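Local coordinates for tight junction protein ZO-3 (Homo sapiens, PDB 3KFV), which acts as a tight-junction scaffold of the MAGUK family, tying claudins, occludin and other membrane proteins to the actin cytoskeleton, and is represented by its SH3 and guanylate kinase-like part, at residues Ile7-Glu12 / Pro132-Val137; Arg146-Leu151 / His200-Val205; Val222-Pro227 / His264-Thr269. One frame throughout, in Å; residues are numbered along the deposited sequence.

Interaction 1 of 3, residues Ile7-Glu12 / Pro132-Val137; sequences IRTHFE and PPYERV
Glu135 joins Arg8 and His10 across two antiparallel strands, Ile7-Thr9 and Tyr134-Val137, whose backbones are bonded at the Arg8-Glu135 pair. Glu135 CB lies 3.6 Å from His10 NE2, beside the imidazole edge. CG stands anti to the backbone N (chi1 -173°) and the chain runs on extended, carrying the carboxylate between the two N-H donors. OE2 then takes Arg8 NE at 3.0 Å, in the guanidinium plane and nearly in line with the carboxylate C-O bond. His10 NE2, 2.9 Å from the same Glu135 OE2, comes from above the carboxylate plane and from the opposite face to Arg8 NE.

On the Ile7-Tyr134 face the contact is largely apolar: Ile7 CG1 rests 3.8 Å from Tyr134 CB, and beyond the strand ends Phe11 CE2 lies 3.6 Å from Pro133 CB. The Tyr134 hydroxyl is hydrogen-bonded to Pro67 O. By pairing with strand 5-9, strand 134-141 extends the SH3 sheet from a point far along the chain, as in other MAGUK SH3-kinase modules. On the polar face, Tyr215 bonds His10 ND1 and so helps fix the imidazole's rotation. With two basic neighbours on one oxygen, Glu135 is probably held as the anion.

Interaction 2 of 3, residues Arg146-Leu151 / His200-Val205; sequences RPVVIL and HALLDV
Val149 and Leu203 pair side by side in two parallel strands, and their side chains meet at a slant on one face of the sheet. CG2 of Val149 touches Leu203 CD1 at 3.8 Å, while the same leucine methyl also reaches Pro147 CB at 3.9 Å, so Leu203 spans Val149 and the proline just ahead of its strand. Val149 CG1, anti to the backbone N (chi1 172°), meets Val205 CG2 with the two side chains crossing at about a right angle, and Val149 CG2 lies close to that methyl as well. The beta-branched shape of valine suits an extended strand and presents two methyls to the neighbouring one.

On the reverse face Val148 stands next to Leu202, its CB 4.1 Å from Leu202 CD2. Val148 CG2 also lies against His200 CB, from which the imidazole swings to the strand end. There His200 ND1 donates to Arg146 O at 3.0 Å, with the oxygen close to the ring plane, so a side chain takes the place of a backbone donor where the ladder starts. Beyond it the ladder is regular, beginning with Val148 N to Ala201 O at 2.8 Å, followed by Leu203 N to Val148 O and Ile150 N to Leu203 O.

These are inner strands of the five-stranded parallel sheet of the guanylate kinase-like domain, whose P-loop NTPase type of core has helices packed on both faces. Helix 188-196 lies over Pro147, Ala201 and Leu203 through Val191, whereas helix 155-165 packs Met159 and Leu162 against Leu202. Strand 221-227 continues the sheet beyond 148-151, and Phe170, in strand 170-172, has its ring against that of His200 on the far side.

Interaction 3 of 3, residues Val222-Pro227 / His264-Thr269; sequences VVFFIP and HLFTAT
Val222-Phe224 and Thr267-Thr269 run as parallel neighbours, and the backbone link opens with a forked bond, Val222 O accepting from Thr267 N at 2.9 Å and from Ala268 N at 3.0 Å, before Phe224 N closes on Ala268 O at 2.8 Å. The two donors approach that forked oxygen differently: Ala268 N lies nearly in line with the carbonyl, and Thr267 N sits in its plane on a lone pair. Thr267 suits this turn into the strand because its hydroxyl accepts from Val222 N, with OG1 3.1 Å away, and also bonds Gln290 in helix 278-290.

Strand 268-272 is an outermost strand of the parallel sheet, and the chain reaches it from strand 221-227 through helices 230-240 and 248-262, a beta-alpha-beta crossover of the kind on which guanylate kinase folds are built. Helix 248-262 packs Ala255 and Leu258 on Phe224.

Two phenylalanines meet on one face of the sheet. Phe224 CB lies over the middle of the Phe266 ring, 3.5 Å from its centroid, a CH-pi contact. CG, anti to the backbone N (chi1 176°), leads on to the Phe224 ring, and the two rings form an offset pair with planes 10° apart, displaced enough to leave little ring-over-ring overlap. Val222 CG1 touches Phe266 CD1 at 4.2 Å, and Leu151 of the next strand also packs on Phe266. On the Phe224 side too, Ile226 CD1 lies 3.8 Å from Thr269 OG1. On the opposite face Val223 CG2 meets the small CB of Ala268 at 4.1 Å; the compact alanine fits beneath helix 278-290, whose Ile286 rests on it.

How the interactions relate
Along the chain the three contacts come in series. Interaction 1 belongs to the six-stranded antiparallel sheet, and interactions 2 and 3 to the parallel sheet of the guanylate kinase-like domain. The centre of interaction 1 lies about 26 Å from that of interaction 2 and about 27 Å from that of interaction 3, without touching either. Strand 134-141 is followed directly by strand 148-151. The centres of interactions 2 and 3 are about 12 Å apart, and their strands 148-151 and 221-227 are neighbours, probably bonded through Leu151 N and Val223 O. After the parallel sheet, strand 294-298 returns to the antiparallel one beside 134-141, consistent with the two parts forming one unit.

Interaction 1 of 3, residues Ile7-Glu12 / Pro132-Val137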
loop_
_atom_site.group_PDB
_atom_site.type_symbol
_atom_site.label_atom_id
_atom_site.label_comp_id
_atom_site.label_asym_id
_atom_site.label_seq_id
_atom_site.Cartn_x
_atom_site.Cartn_y
_atom_site.Cartn_z
ATOM N N ILE A 7 7.868 -1.467 16.451
ATOM C CA ILE A 7 6.702 -0.757 16.944
ATOM C C ILE A 7 5.965 -0.073 15.793
ATOM O O ILE A 7 6.584 0.433 14.851
ATOM C CB ILE A 7 7.107 0.279 18.020
ATOM C CG1 ILE A 7 6.113 0.263 19.179
ATOM C CG2 ILE A 7 7.242 1.664 17.423
ATOM C CD1 ILE A 7 6.204 -0.972 20.035
ATOM N N ARG A 8 4.640 -0.087 15.860
ATOM C CA ARG A 8 3.836 0.668 14.910
ATOM C C ARG A 8 3.142 1.828 15.638
ATOM O O ARG A 8 2.586 1.651 16.721
ATOM C CB ARG A 8 2.829 -0.241 14.214
ATOM C CG ARG A 8 2.483 0.210 12.813
ATOM C CD ARG A 8 1.755 -0.876 12.034
ATOM N NE ARG A 8 0.383 -1.107 12.489
ATOM C CZ ARG A 8 -0.695 -0.877 11.748
ATOM N NH1 ARG A 8 -0.565 -0.409 10.517
ATOM N NH2 ARG A 8 -1.904 -1.120 12.232
ATOM N N THR A 9 3.196 3.018 15.047
ATOM C CA THR A 9 2.702 4.221 15.705
ATOM C C THR A 9 1.266 4.553 15.285
ATOM O O THR A 9 0.936 4.523 14.103
ATOM C CB THR A 9 3.630 5.423 15.413
ATOM O OG1 THR A 9 3.643 5.688 14.008
ATOM C CG2 THR A 9 5.053 5.128 15.862
ATOM N N HIS A 10 0.416 4.871 16.256
ATOM C CA HIS A 10 -0.990 5.153 15.979
ATOM C C HIS A 10 -1.420 6.559 16.402
ATOM O O HIS A 10 -2.580 6.804 16.744
ATOM C CB HIS A 10 -1.880 4.085 16.614
ATOM C CG HIS A 10 -1.699 2.731 16.007
ATOM N ND1 HIS A 10 -2.339 2.345 14.847
ATOM C CD2 HIS A 10 -0.926 1.683 16.379
ATOM C CE1 HIS A 10 -1.978 1.112 14.540
ATOM N NE2 HIS A 10 -1.123 0.688 15.453
ATOM N N PHE A 11 -0.468 7.480 16.373
ATOM C CA PHE A 11 -0.774 8.888 16.535
ATOM C C PHE A 11 0.278 9.701 15.787
ATOM O O PHE A 11 1.322 9.169 15.399
ATOM C CB PHE A 11 -0.838 9.271 18.019
ATOM C CG PHE A 11 0.436 9.018 18.774
ATOM C CD1 PHE A 11 1.326 10.055 19.031
ATOM C CD2 PHE A 11 0.745 7.747 19.230
ATOM C CE1 PHE A 11 2.505 9.826 19.721
ATOM C CE2 PHE A 11 1.919 7.512 19.925
ATOM C CZ PHE A 11 2.801 8.553 20.171
ATOM N N GLU A 12 -0.002 10.982 15.571
ATOM C CA GLU A 12 0.908 11.839 14.826
ATOM C C GLU A 12 1.907 12.543 15.748
ATOM O O GLU A 12 1.577 12.912 16.877
ATOM C CB GLU A 12 0.122 12.859 13.991
ATOM C CG GLU A 12 -0.140 12.435 12.538
ATOM C CD GLU A 12 -1.024 11.192 12.414
ATOM O OE1 GLU A 12 -1.947 11.016 13.240
ATOM O OE2 GLU A 12 -0.804 10.390 11.479
ATOM N N PRO A 132 -3.610 0.724 20.006
ATOM C CA PRO A 132 -2.972 1.539 21.043
ATOM C C PRO A 132 -1.967 2.493 20.400
ATOM O O PRO A 132 -1.561 2.263 19.259
ATOM C CB PRO A 132 -2.223 0.506 21.894
ATOM C CG PRO A 132 -2.374 -0.840 21.172
ATOM C CD PRO A 132 -2.903 -0.551 19.808
ATOM N N PRO A 133 -1.576 3.557 21.120
ATOM C CA PRO A 133 -0.569 4.497 20.619
ATOM C C PRO A 133 0.636 3.760 20.037
ATOM O O PRO A 133 1.098 4.097 18.945
ATOM C CB PRO A 133 -0.165 5.266 21.875
ATOM C CG PRO A 133 -1.399 5.258 22.714
ATOM C CD PRO A 133 -2.087 3.944 22.447
ATOM N N TYR A 134 1.139 2.769 20.767
ATOM C CA TYR A 134 2.220 1.928 20.272
ATOM C C TYR A 134 1.730 0.497 20.157
ATOM O O TYR A 134 1.138 -0.049 21.099
ATOM C CB TYR A 134 3.429 1.957 21.207
ATOM C CG TYR A 134 4.342 3.150 21.048
ATOM C CD1 TYR A 134 4.188 4.043 19.991
ATOM C CD2 TYR A 134 5.383 3.366 21.944
ATOM C CE1 TYR A 134 5.032 5.131 19.846
ATOM C CE2 TYR A 134 6.231 4.449 21.807
ATOM C CZ TYR A 134 6.053 5.327 20.759
ATOM O OH TYR A 134 6.910 6.396 20.629
ATOM N N GLU A 135 1.991 -0.114 19.007
ATOM C CA GLU A 135 1.606 -1.495 18.767
ATOM C C GLU A 135 2.844 -2.290 18.411
ATOM O O GLU A 135 3.454 -2.061 17.370
ATOM C CB GLU A 135 0.603 -1.562 17.615
ATOM C CG GLU A 135 -0.005 -2.922 17.380
ATOM C CD GLU A 135 -0.614 -3.060 15.994
ATOM O OE1 GLU A 135 -1.279 -4.091 15.728
ATOM O OE2 GLU A 135 -0.422 -2.144 15.161
ATOM N N ARG A 136 3.237 -3.215 19.275
ATOM C CA ARG A 136 4.359 -4.086 18.951
ATOM C C ARG A 136 3.985 -4.982 17.777
ATOM O O ARG A 136 2.936 -5.628 17.792
ATOM C CB ARG A 136 4.776 -4.918 20.168
ATOM C CG ARG A 136 5.450 -4.104 21.269
ATOM C CD ARG A 136 6.090 -4.995 22.331
ATOM N NE ARG A 136 7.023 -5.961 21.754
ATOM C CZ ARG A 136 7.951 -6.620 22.442
ATOM N NH1 ARG A 136 8.087 -6.418 23.747
ATOM N NH2 ARG A 136 8.753 -7.475 21.822
ATOM N N VAL A 137 4.834 -5.002 16.753
ATOM C CA VAL A 137 4.580 -5.802 15.555
ATOM C C VAL A 137 5.751 -6.732 15.236
ATOM O O VAL A 137 6.889 -6.470 15.620
ATOM C CB VAL A 137 4.300 -4.914 14.302
ATOM C CG1 VAL A 137 2.968 -4.198 14.419
ATOM C CG2 VAL A 137 5.425 -3.924 14.079
#

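Interaction 2 of 3, residues Arg146-Leu151 / His200-Val205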
loop_
_atom_site.group_PDB
_atom_site.type_symbol
_atom_site.label_atom_id
_atom_site.label_comp_id
_atom_site.label_asym_id
_atom_site.label_seq_id
_atom_site.Cartn_x
_atom_site.Cartn_y
_atom_site.Cartn_z
ATOM N N ARG A 146 -2.959 -11.644 -0.476
ATOM C CA ARG A 146 -2.955 -10.194 -0.335
ATOM C C ARG A 146 -3.689 -9.511 -1.483
ATOM O O ARG A 146 -3.548 -9.906 -2.638
ATOM C CB ARG A 146 -1.512 -9.683 -0.264
ATOM C CG ARG A 146 -0.676 -10.311 0.843
ATOM C CD ARG A 146 0.807 -9.958 0.703
ATOM N NE ARG A 146 1.034 -8.516 0.667
ATOM C CZ ARG A 146 2.209 -7.942 0.422
ATOM N NH1 ARG A 146 3.281 -8.678 0.192
ATOM N NH2 ARG A 146 2.313 -6.623 0.404
ATOM N N PRO A 147 -4.484 -8.474 -1.168
ATOM C CA PRO A 147 -5.136 -7.734 -2.255
ATOM C C PRO A 147 -4.084 -7.167 -3.196
ATOM O O PRO A 147 -2.965 -6.896 -2.769
ATOM C CB PRO A 147 -5.871 -6.607 -1.522
ATOM C CG PRO A 147 -6.073 -7.127 -0.137
ATOM C CD PRO A 147 -4.861 -7.962 0.160
ATOM N N VAL A 148 -4.428 -7.002 -4.465
ATOM C CA VAL A 148 -3.471 -6.484 -5.431
ATOM C C VAL A 148 -4.018 -5.219 -6.067
ATOM O O VAL A 148 -5.089 -5.230 -6.672
ATOM C CB VAL A 148 -3.139 -7.529 -6.537
ATOM C CG1 VAL A 148 -2.162 -6.942 -7.548
ATOM C CG2 VAL A 148 -2.574 -8.806 -5.930
ATOM N N VAL A 149 -3.285 -4.126 -5.923
ATOM C CA VAL A 149 -3.703 -2.855 -6.499
ATOM C C VAL A 149 -2.928 -2.563 -7.783
ATOM O O VAL A 149 -1.700 -2.469 -7.766
ATOM C CB VAL A 149 -3.509 -1.696 -5.497
ATOM C CG1 VAL A 149 -3.759 -0.365 -6.175
ATOM C CG2 VAL A 149 -4.431 -1.866 -4.299
ATOM N N ILE A 150 -3.638 -2.437 -8.899
ATOM C CA ILE A 150 -2.984 -2.122 -10.160
ATOM C C ILE A 150 -3.194 -0.653 -10.482
ATOM O O ILE A 150 -4.326 -0.213 -10.685
ATOM C CB ILE A 150 -3.523 -2.975 -11.325
ATOM C CG1 ILE A 150 -3.586 -4.462 -10.937
ATOM C CG2 ILE A 150 -2.684 -2.754 -12.591
ATOM C CD1 ILE A 150 -2.279 -5.188 -11.046
ATOM N N LEU A 151 -2.097 0.100 -10.512
ATOM C CA LEU A 151 -2.130 1.522 -10.829
ATOM C C LEU A 151 -1.443 1.748 -12.159
ATOM O O LEU A 151 -0.553 0.989 -12.537
ATOM C CB LEU A 151 -1.418 2.329 -9.749
ATOM C CG LEU A 151 -1.936 2.154 -8.328
ATOM C CD1 LEU A 151 -1.088 2.962 -7.360
ATOM C CD2 LEU A 151 -3.399 2.560 -8.239
ATOM N N HIS A 200 -6.791 -13.528 -4.728
ATOM C CA HIS A 200 -6.332 -12.148 -4.699
ATOM C C HIS A 200 -7.468 -11.244 -5.146
ATOM O O HIS A 200 -8.013 -11.424 -6.235
ATOM C CB HIS A 200 -5.161 -11.933 -5.656
ATOM C CG HIS A 200 -3.934 -12.709 -5.309
ATOM N ND1 HIS A 200 -3.189 -12.460 -4.176
ATOM C CD2 HIS A 200 -3.298 -13.708 -5.964
ATOM C CE1 HIS A 200 -2.156 -13.281 -4.139
ATOM N NE2 HIS A 200 -2.200 -14.051 -5.212
ATOM N N ALA A 201 -7.814 -10.266 -4.314
ATOM C CA ALA A 201 -8.774 -9.249 -4.713
ATOM C C ALA A 201 -8.046 -8.191 -5.529
ATOM O O ALA A 201 -7.085 -7.582 -5.056
ATOM C CB ALA A 201 -9.430 -8.630 -3.496
ATOM N N LEU A 202 -8.489 -7.990 -6.766
ATOM C CA LEU A 202 -7.872 -7.010 -7.650
ATOM C C LEU A 202 -8.556 -5.666 -7.467
ATOM O O LEU A 202 -9.783 -5.576 -7.546
ATOM C CB LEU A 202 -7.973 -7.466 -9.106
ATOM C CG LEU A 202 -7.168 -8.710 -9.491
ATOM C CD1 LEU A 202 -7.698 -9.332 -10.767
ATOM C CD2 LEU A 202 -5.697 -8.368 -9.634
ATOM N N LEU A 203 -7.761 -4.626 -7.222
ATOM C CA LEU A 203 -8.287 -3.297 -6.906
ATOM C C LEU A 203 -7.801 -2.204 -7.853
ATOM O O LEU A 203 -6.614 -2.121 -8.181
ATOM C CB LEU A 203 -7.900 -2.900 -5.488
ATOM C CG LEU A 203 -8.463 -3.717 -4.334
ATOM C CD1 LEU A 203 -7.601 -3.528 -3.110
ATOM C CD2 LEU A 203 -9.886 -3.278 -4.066
ATOM N N ASP A 204 -8.736 -1.363 -8.282
ATOM C CA ASP A 204 -8.412 -0.162 -9.030
ATOM C C ASP A 204 -8.848 0.998 -8.168
ATOM O O ASP A 204 -10.026 1.363 -8.170
ATOM C CB ASP A 204 -9.174 -0.116 -10.351
ATOM C CG ASP A 204 -8.704 1.013 -11.245
ATOM O OD1 ASP A 204 -7.609 1.561 -10.968
ATOM O OD2 ASP A 204 -9.416 1.350 -12.220
ATOM N N VAL A 205 -7.907 1.570 -7.420
ATOM C CA VAL A 205 -8.257 2.530 -6.384
ATOM C C VAL A 205 -7.281 3.691 -6.275
ATOM O O VAL A 205 -6.260 3.735 -6.956
ATOM C CB VAL A 205 -8.382 1.844 -5.006
ATOM C CG1 VAL A 205 -9.672 1.036 -4.926
ATOM C CG2 VAL A 205 -7.160 0.973 -4.721
#

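Interaction 3 of 3, residues Val222-Pro227 / His264-Thr269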
loop_
_atom_site.group_PDB
_atom_site.type_symbol
_atom_site.label_atom_id
_atom_site.label_comp_id
_atom_site.label_asym_id
_atom_site.label_seq_id
_atom_site.Cartn_x
_atom_site.Cartn_y
_atom_site.Cartn_z
ATOM N N VAL A 222 1.117 -3.361 -4.543
ATOM C CA VAL A 222 0.803 -2.217 -5.401
ATOM C C VAL A 222 1.739 -2.118 -6.595
ATOM O O VAL A 222 2.940 -1.923 -6.434
ATOM C CB VAL A 222 0.844 -0.893 -4.629
ATOM C CG1 VAL A 222 0.479 0.244 -5.553
ATOM C CG2 VAL A 222 -0.106 -0.947 -3.457
ATOM N N VAL A 223 1.178 -2.244 -7.793
ATOM C CA VAL A 223 1.978 -2.263 -9.009
ATOM C C VAL A 223 1.624 -1.112 -9.936
ATOM O O VAL A 223 0.472 -0.962 -10.332
ATOM C CB VAL A 223 1.806 -3.593 -9.763
ATOM C CG1 VAL A 223 2.483 -3.524 -11.129
ATOM C CG2 VAL A 223 2.362 -4.744 -8.930
ATOM N N PHE A 224 2.621 -0.306 -10.283
ATOM C CA PHE A 224 2.410 0.855 -11.143
ATOM C C PHE A 224 3.069 0.645 -12.504
ATOM O O PHE A 224 4.232 0.250 -12.589
ATOM C CB PHE A 224 2.943 2.124 -10.473
ATOM C CG PHE A 224 2.853 3.351 -11.337
ATOM C CD1 PHE A 224 1.684 4.094 -11.395
ATOM C CD2 PHE A 224 3.935 3.765 -12.093
ATOM C CE1 PHE A 224 1.598 5.219 -12.191
ATOM C CE2 PHE A 224 3.850 4.890 -12.894
ATOM C CZ PHE A 224 2.679 5.614 -12.941
ATOM N N PHE A 225 2.313 0.909 -13.565
ATOM C CA PHE A 225 2.798 0.717 -14.929
ATOM C C PHE A 225 3.182 2.040 -15.580
ATOM O O PHE A 225 2.362 2.954 -15.673
ATOM C CB PHE A 225 1.730 0.023 -15.770
ATOM C CG PHE A 225 1.492 -1.400 -15.383
ATOM C CD1 PHE A 225 2.338 -2.405 -15.834
ATOM C CD2 PHE A 225 0.428 -1.740 -14.571
ATOM C CE1 PHE A 225 2.129 -3.723 -15.484
ATOM C CE2 PHE A 225 0.210 -3.062 -14.217
ATOM C CZ PHE A 225 1.063 -4.055 -14.675
ATOM N N ILE A 226 4.426 2.128 -16.042
ATOM C CA ILE A 226 4.946 3.366 -16.606
ATOM C C ILE A 226 4.855 3.362 -18.124
ATOM O O ILE A 226 5.468 2.520 -18.781
ATOM C CB ILE A 226 6.418 3.601 -16.206
ATOM C CG1 ILE A 226 6.661 3.176 -14.759
ATOM C CG2 ILE A 226 6.797 5.064 -16.391
ATOM C CD1 ILE A 226 8.110 3.227 -14.350
ATOM N N PRO A 227 4.095 4.316 -18.686
ATOM C CA PRO A 227 3.921 4.470 -20.133
ATOM C C PRO A 227 5.112 5.169 -20.777
ATOM O O PRO A 227 5.601 6.154 -20.228
ATOM C CB PRO A 227 2.689 5.381 -20.246
ATOM C CG PRO A 227 2.180 5.583 -18.834
ATOM C CD PRO A 227 3.335 5.329 -17.939
ATOM N N HIS A 264 5.750 6.680 -3.275
ATOM C CA HIS A 264 6.074 6.057 -1.997
ATOM C C HIS A 264 5.188 4.852 -1.679
ATOM O O HIS A 264 5.548 4.005 -0.868
ATOM C CB HIS A 264 6.028 7.091 -0.861
ATOM C CG HIS A 264 4.648 7.560 -0.518
ATOM N ND1 HIS A 264 4.018 8.584 -1.193
ATOM C CD2 HIS A 264 3.780 7.152 0.442
ATOM C CE1 HIS A 264 2.818 8.780 -0.672
ATOM N NE2 HIS A 264 2.649 7.925 0.322
ATOM N N LEU A 265 4.037 4.776 -2.336
ATOM C CA LEU A 265 3.072 3.712 -2.086
ATOM C C LEU A 265 3.242 2.498 -3.006
ATOM O O LEU A 265 2.539 1.504 -2.853
ATOM C CB LEU A 265 1.647 4.254 -2.222
ATOM C CG LEU A 265 1.167 5.295 -1.210
ATOM C CD1 LEU A 265 -0.186 5.861 -1.638
ATOM C CD2 LEU A 265 1.089 4.691 0.182
ATOM N N PHE A 266 4.165 2.583 -3.959
ATOM C CA PHE A 266 4.371 1.497 -4.914
ATOM C C PHE A 266 5.219 0.393 -4.304
ATOM O O PHE A 266 6.235 0.670 -3.663
ATOM C CB PHE A 266 5.074 1.993 -6.184
ATOM C CG PHE A 266 4.335 3.070 -6.921
ATOM C CD1 PHE A 266 3.019 3.380 -6.600
ATOM C CD2 PHE A 266 4.945 3.748 -7.962
ATOM C CE1 PHE A 266 2.331 4.368 -7.289
ATOM C CE2 PHE A 266 4.263 4.734 -8.656
ATOM C CZ PHE A 266 2.950 5.043 -8.319
ATOM N N THR A 267 4.816 -0.857 -4.514
ATOM C CA THR A 267 5.674 -1.983 -4.152
ATOM C C THR A 267 6.355 -2.543 -5.391
ATOM O O THR A 267 7.271 -3.354 -5.279
ATOM C CB THR A 267 4.923 -3.106 -3.389
ATOM O OG1 THR A 267 4.148 -3.890 -4.305
ATOM C CG2 THR A 267 4.021 -2.519 -2.300
ATOM N N ALA A 268 5.908 -2.101 -6.566
ATOM C CA ALA A 268 6.586 -2.419 -7.824
ATOM C C ALA A 268 6.189 -1.472 -8.946
ATOM O O ALA A 268 5.059 -0.992 -9.001
ATOM C CB ALA A 268 6.314 -3.851 -8.240
ATOM N N THR A 269 7.131 -1.198 -9.838
ATOM C CA THR A 269 6.825 -0.478 -11.066
ATOM C C THR A 269 7.242 -1.366 -12.231
ATOM O O THR A 269 8.175 -2.151 -12.110
ATOM C CB THR A 269 7.556 0.889 -11.161
ATOM O OG1 THR A 269 8.896 0.691 -11.633
ATOM C CG2 THR A 269 7.588 1.595 -9.809
#